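PDB 2X3G: SIRV1 hypothetical protein ORF119 from Sulfolobus islandicus rudivirus 1 variant xx, which probably acts as a dimeric HUH-class Rep protein that nicks viral DNA to start its replication. Local coordinates for residues F18-T23 and H64-V69; F51-T56 and K107-T112. One frame throughout, in Å; residues are numbered along the deposited sequence.

Contact 1: F18-T23 and H64-V69; sequences FITITT and HYHILV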
# COMPACT_ATOMS: atom_id res chain seq x y z
N PHE A 18 -6.91 17.09 -7.99
CA PHE A 18 -7.02 15.87 -7.21
C PHE A 18 -8.31 15.20 -7.63
O PHE A 18 -9.39 15.71 -7.36
CB PHE A 18 -6.98 16.19 -5.70
CG PHE A 18 -7.26 15.02 -4.81
CD1 PHE A 18 -6.67 13.80 -5.05
CD2 PHE A 18 -8.11 15.15 -3.72
CE1 PHE A 18 -6.95 12.71 -4.25
CE2 PHE A 18 -8.37 14.08 -2.90
CZ PHE A 18 -7.79 12.85 -3.17
N ILE A 19 -8.17 14.07 -8.33
CA ILE A 19 -9.27 13.31 -8.87
C ILE A 19 -9.39 11.97 -8.15
O ILE A 19 -8.43 11.22 -8.04
CB ILE A 19 -9.03 13.05 -10.36
CG1 ILE A 19 -8.58 14.33 -11.08
CG2 ILE A 19 -10.27 12.36 -11.00
CD1 ILE A 19 -8.13 14.08 -12.53
N THR A 20 -10.59 11.68 -7.64
CA THR A 20 -10.88 10.41 -7.05
C THR A 20 -11.92 9.71 -7.91
O THR A 20 -12.95 10.29 -8.26
CB THR A 20 -11.40 10.57 -5.63
OG1 THR A 20 -10.47 11.37 -4.91
CG2 THR A 20 -11.52 9.22 -4.95
N ILE A 21 -11.64 8.45 -8.24
CA ILE A 21 -12.51 7.66 -9.11
C ILE A 21 -12.84 6.38 -8.37
O ILE A 21 -11.94 5.71 -7.86
CB ILE A 21 -11.81 7.35 -10.47
CG1 ILE A 21 -11.30 8.64 -11.10
CG2 ILE A 21 -12.75 6.57 -11.43
CD1 ILE A 21 -9.82 8.87 -10.87
N THR A 22 -14.14 6.07 -8.26
CA THR A 22 -14.59 4.81 -7.71
C THR A 22 -15.51 4.11 -8.70
O THR A 22 -16.30 4.74 -9.40
CB THR A 22 -15.33 5.05 -6.38
OG1 THR A 22 -14.45 5.77 -5.49
CG2 THR A 22 -15.72 3.73 -5.75
N THR A 23 -15.39 2.78 -8.77
CA THR A 23 -16.37 1.98 -9.48
C THR A 23 -16.91 0.91 -8.56
O THR A 23 -16.31 0.62 -7.53
CB THR A 23 -15.76 1.28 -10.70
OG1 THR A 23 -14.79 0.32 -10.27
CG2 THR A 23 -15.11 2.28 -11.61
N HIS A 64 -10.82 1.78 -6.77
CA HIS A 64 -10.65 3.06 -6.13
C HIS A 64 -9.31 3.63 -6.60
O HIS A 64 -8.26 3.04 -6.33
CB HIS A 64 -10.68 2.88 -4.62
CG HIS A 64 -11.15 4.08 -3.87
ND1 HIS A 64 -12.49 4.31 -3.61
CD2 HIS A 64 -10.47 5.10 -3.30
CE1 HIS A 64 -12.61 5.44 -2.94
NE2 HIS A 64 -11.41 5.94 -2.73
N TYR A 65 -9.37 4.73 -7.35
CA TYR A 65 -8.17 5.40 -7.87
C TYR A 65 -8.09 6.82 -7.32
O TYR A 65 -9.10 7.48 -7.18
CB TYR A 65 -8.21 5.54 -9.40
CG TYR A 65 -8.47 4.31 -10.23
CD1 TYR A 65 -9.17 4.42 -11.44
CD2 TYR A 65 -8.00 3.05 -9.86
CE1 TYR A 65 -9.41 3.33 -12.24
CE2 TYR A 65 -8.23 1.95 -10.65
CZ TYR A 65 -8.94 2.09 -11.85
OH TYR A 65 -9.18 1.02 -12.66
N HIS A 66 -6.88 7.28 -7.02
CA HIS A 66 -6.65 8.69 -6.71
C HIS A 66 -5.57 9.17 -7.65
O HIS A 66 -4.59 8.48 -7.87
CB HIS A 66 -6.19 8.91 -5.26
CG HIS A 66 -7.16 8.45 -4.23
ND1 HIS A 66 -8.37 9.07 -4.02
CD2 HIS A 66 -7.10 7.43 -3.35
CE1 HIS A 66 -9.02 8.45 -3.05
NE2 HIS A 66 -8.27 7.45 -2.63
N ILE A 67 -5.77 10.36 -8.21
CA ILE A 67 -4.88 10.90 -9.20
C ILE A 67 -4.61 12.37 -8.92
O ILE A 67 -5.56 13.12 -8.71
CB ILE A 67 -5.48 10.74 -10.61
CG1 ILE A 67 -5.79 9.27 -10.92
CG2 ILE A 67 -4.54 11.26 -11.68
CD1 ILE A 67 -6.22 9.05 -12.37
N LEU A 68 -3.34 12.76 -8.89
CA LEU A 68 -2.97 14.18 -8.98
C LEU A 68 -2.47 14.49 -10.37
O LEU A 68 -1.60 13.80 -10.91
CB LEU A 68 -1.86 14.56 -8.01
CG LEU A 68 -2.23 14.70 -6.56
CD1 LEU A 68 -0.94 15.00 -5.79
CD2 LEU A 68 -3.25 15.80 -6.37
N VAL A 69 -3.03 15.54 -10.95
CA VAL A 69 -2.62 16.03 -12.26
C VAL A 69 -2.06 17.44 -12.03
O VAL A 69 -2.75 18.31 -11.51
CB VAL A 69 -3.79 16.04 -13.26
CG1 VAL A 69 -3.40 16.75 -14.57
CG2 VAL A 69 -4.29 14.61 -13.55
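Thr20 and His66 meet because both carry their leading group beside their own backbone N: chi1 of -53° puts OG1 of Thr20 there, and His66 turns its imidazole the same way, so the two side chains run alongside each other. Thr20 OG1 then lies in the ring plane at the edge of His66, 3.2 Å from ND1 in a hydrogen bond whose proton could sit on either partner. The methyl presses in too, with Thr20 CG2 3.2 Å from His66 CE1. Phe18 also neighbours His66, its ring nearly parallel, with planes at 29°, but slid so far that the two barely overlap. Strands 15-22 and 64-71 form an antiparallel ladder at the middle of the sheet, and His64-Tyr65-His66 reads as the His-hydrophobe-His signature of HUH nucleases. His66 NE2 lies in plane at the edge of the His64 ring, an arrangement consistent with a metal site. Four backbone bonds fix the register; Ile19 N reaches Ile67 O at 2.8 Å, almost straight at 177°. Beneath, Ile21 CD1 touches Ile67 CD1 at 3.9 Å, and helix 30-44 packs on this face through Phe37, Ile33 and Phe34.

Contact 2: F51-T56 and K107-T112; sequences FSIKET and KYMLKT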
# COMPACT_ATOMS: atom_id res chain seq x y z
N PHE A 51 0.40 11.79 -10.93
CA PHE A 51 0.69 10.90 -9.82
C PHE A 51 -0.57 10.09 -9.58
O PHE A 51 -1.64 10.67 -9.51
CB PHE A 51 1.06 11.72 -8.59
CG PHE A 51 1.46 10.91 -7.41
CD1 PHE A 51 2.48 9.97 -7.50
CD2 PHE A 51 0.86 11.11 -6.18
CE1 PHE A 51 2.85 9.22 -6.41
CE2 PHE A 51 1.24 10.38 -5.07
CZ PHE A 51 2.23 9.43 -5.18
N SER A 52 -0.44 8.77 -9.50
CA SER A 52 -1.61 7.90 -9.45
C SER A 52 -1.43 6.83 -8.41
O SER A 52 -0.32 6.35 -8.18
CB SER A 52 -1.86 7.26 -10.82
OG SER A 52 -0.87 6.28 -11.15
N ILE A 53 -2.56 6.47 -7.79
CA ILE A 53 -2.64 5.41 -6.79
C ILE A 53 -3.85 4.55 -7.11
O ILE A 53 -4.93 5.08 -7.34
CB ILE A 53 -2.84 6.00 -5.37
CG1 ILE A 53 -1.76 7.03 -5.03
CG2 ILE A 53 -2.86 4.88 -4.32
CD1 ILE A 53 -0.41 6.43 -4.90
N LYS A 54 -3.67 3.23 -7.16
CA LYS A 54 -4.79 2.29 -7.15
C LYS A 54 -4.85 1.68 -5.76
O LYS A 54 -3.86 1.10 -5.29
CB LYS A 54 -4.61 1.19 -8.22
CG LYS A 54 -5.61 0.03 -8.14
CD LYS A 54 -5.16 -1.16 -8.99
CE LYS A 54 -6.12 -2.34 -8.92
NZ LYS A 54 -5.58 -3.50 -8.15
N GLU A 55 -6.00 1.82 -5.10
CA GLU A 55 -6.22 1.23 -3.78
C GLU A 55 -6.91 -0.10 -3.95
O GLU A 55 -7.97 -0.16 -4.56
CB GLU A 55 -7.12 2.11 -2.91
CG GLU A 55 -6.54 3.45 -2.55
CD GLU A 55 -7.28 4.13 -1.43
OE1 GLU A 55 -8.45 3.76 -1.16
OE2 GLU A 55 -6.70 5.05 -0.80
N THR A 56 -6.31 -1.17 -3.42
CA THR A 56 -6.92 -2.49 -3.43
C THR A 56 -7.22 -2.95 -2.01
O THR A 56 -6.32 -3.34 -1.28
CB THR A 56 -6.03 -3.55 -4.15
OG1 THR A 56 -6.60 -4.86 -3.98
CG2 THR A 56 -4.62 -3.55 -3.59
N LYS A 107 -1.14 12.50 1.90
CA LYS A 107 -1.31 11.59 3.01
C LYS A 107 -2.56 10.72 2.79
O LYS A 107 -2.54 9.51 3.01
CB LYS A 107 -1.40 12.38 4.32
CG LYS A 107 -1.61 11.58 5.58
CD LYS A 107 -1.01 12.28 6.84
CE LYS A 107 -1.92 12.17 8.06
NZ LYS A 107 -1.27 12.67 9.36
N TYR A 108 -3.62 11.34 2.31
CA TYR A 108 -4.87 10.64 2.06
C TYR A 108 -4.72 9.61 0.94
O TYR A 108 -5.23 8.50 1.03
CB TYR A 108 -5.96 11.63 1.68
CG TYR A 108 -7.32 11.00 1.52
CD1 TYR A 108 -8.02 10.59 2.63
CD2 TYR A 108 -7.90 10.84 0.26
CE1 TYR A 108 -9.26 10.02 2.52
CE2 TYR A 108 -9.16 10.26 0.14
CZ TYR A 108 -9.83 9.87 1.28
OH TYR A 108 -11.08 9.30 1.22
N MSE A 109 -4.01 10.00 -0.11
CA MSE A 109 -3.74 9.11 -1.23
C MSE A 109 -2.89 7.92 -0.87
O MSE A 109 -3.10 6.85 -1.43
CB MSE A 109 -3.06 9.87 -2.37
CG MSE A 109 -3.98 10.84 -3.02
SE MSE A 109 -3.07 11.92 -4.33
CE MSE A 109 -2.59 10.59 -5.71
N LEU A 110 -1.96 8.08 0.07
CA LEU A 110 -1.05 6.98 0.44
C LEU A 110 -1.49 6.19 1.67
O LEU A 110 -0.76 5.32 2.15
CB LEU A 110 0.37 7.50 0.65
CG LEU A 110 1.21 7.57 -0.62
CD1 LEU A 110 2.46 8.29 -0.32
CD2 LEU A 110 1.55 6.19 -1.15
N LYS A 111 -2.70 6.45 2.17
CA LYS A 111 -3.11 5.88 3.46
C LYS A 111 -3.18 4.34 3.45
O LYS A 111 -2.97 3.71 4.48
CB LYS A 111 -4.43 6.49 3.93
CG LYS A 111 -5.66 5.98 3.22
CD LYS A 111 -6.86 6.91 3.47
CE LYS A 111 -7.96 6.70 2.45
NZ LYS A 111 -7.57 6.98 1.01
N THR A 112 -3.49 3.74 2.31
CA THR A 112 -3.56 2.27 2.24
C THR A 112 -2.20 1.64 1.89
O THR A 112 -2.10 0.42 1.80
CB THR A 112 -4.60 1.77 1.20
OG1 THR A 112 -4.14 2.05 -0.11
CG2 THR A 112 -5.99 2.40 1.43
O HOH W 1 -4.15 4.79 -0.43
O HOH W 2 -4.25 -0.36 -1.51
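Selenomethionine Met109, the last residue of helix 99-109, sets its methyl against both Phe51 and Ile53 of strand 49-55, and this is the tight half of the contact. A bend at chi3 (66°) swings CE round to 3.5 Å from Phe51 CD2, while the same CE stands 3.7 Å from Ile53 CG1. Ile53 CD1 also meets Leu110 CD2 at 4.2 Å, and Ile116 of the second subunit packs against both residues where the sheet runs on between chains. On the solvent side the packing gives way to polar groups and water. Glu55 stretches across Lys111 at about a right angle, and its OE2 takes NZ on the syn lone pair at 2.8 Å in a salt bridge. Water 1 joins Glu55 OE2 to Met109 O and Thr112 N; water 2 links Thr56 N, 2.9 Å away, to Thr112 OG1. Lys111 NZ also donates to Tyr108 O at 2.8 Å and stands 3.6 Å above the plane of the Tyr108 ring, over its centre. The Tyr108 to Lys111 spacing resembles the tyrosine motif of Rep nucleases; Glu55, bordering His64 and His66, could join the metal site, as in related nucleases, while steadying Lys111 over the probable nucleophile.

In the fold
Strand 64-71 is shared: one edge pairs with 15-22 in contact 1, near the centre of the chain and largely buried; the other pairs with 49-55, an outermost strand within the chain, which contact 2 ties to a helix end beside the subunit interface. Backbone bonds, such as Leu68 N to Phe51 O at 2.8 Å, carry the ladder across. Chemistry follows place: contact 1 has an apolar face (Ile19, Ile21, Ile67) and a histidine-bearing one, contact 2 a small apolar cluster with ions and water. Glu55 OE2 comes within 3.4 Å of His66 NE2, and His66 and Tyr108 meet ring to ring, so the probable metal-site histidines and the probable nucleophile share one face.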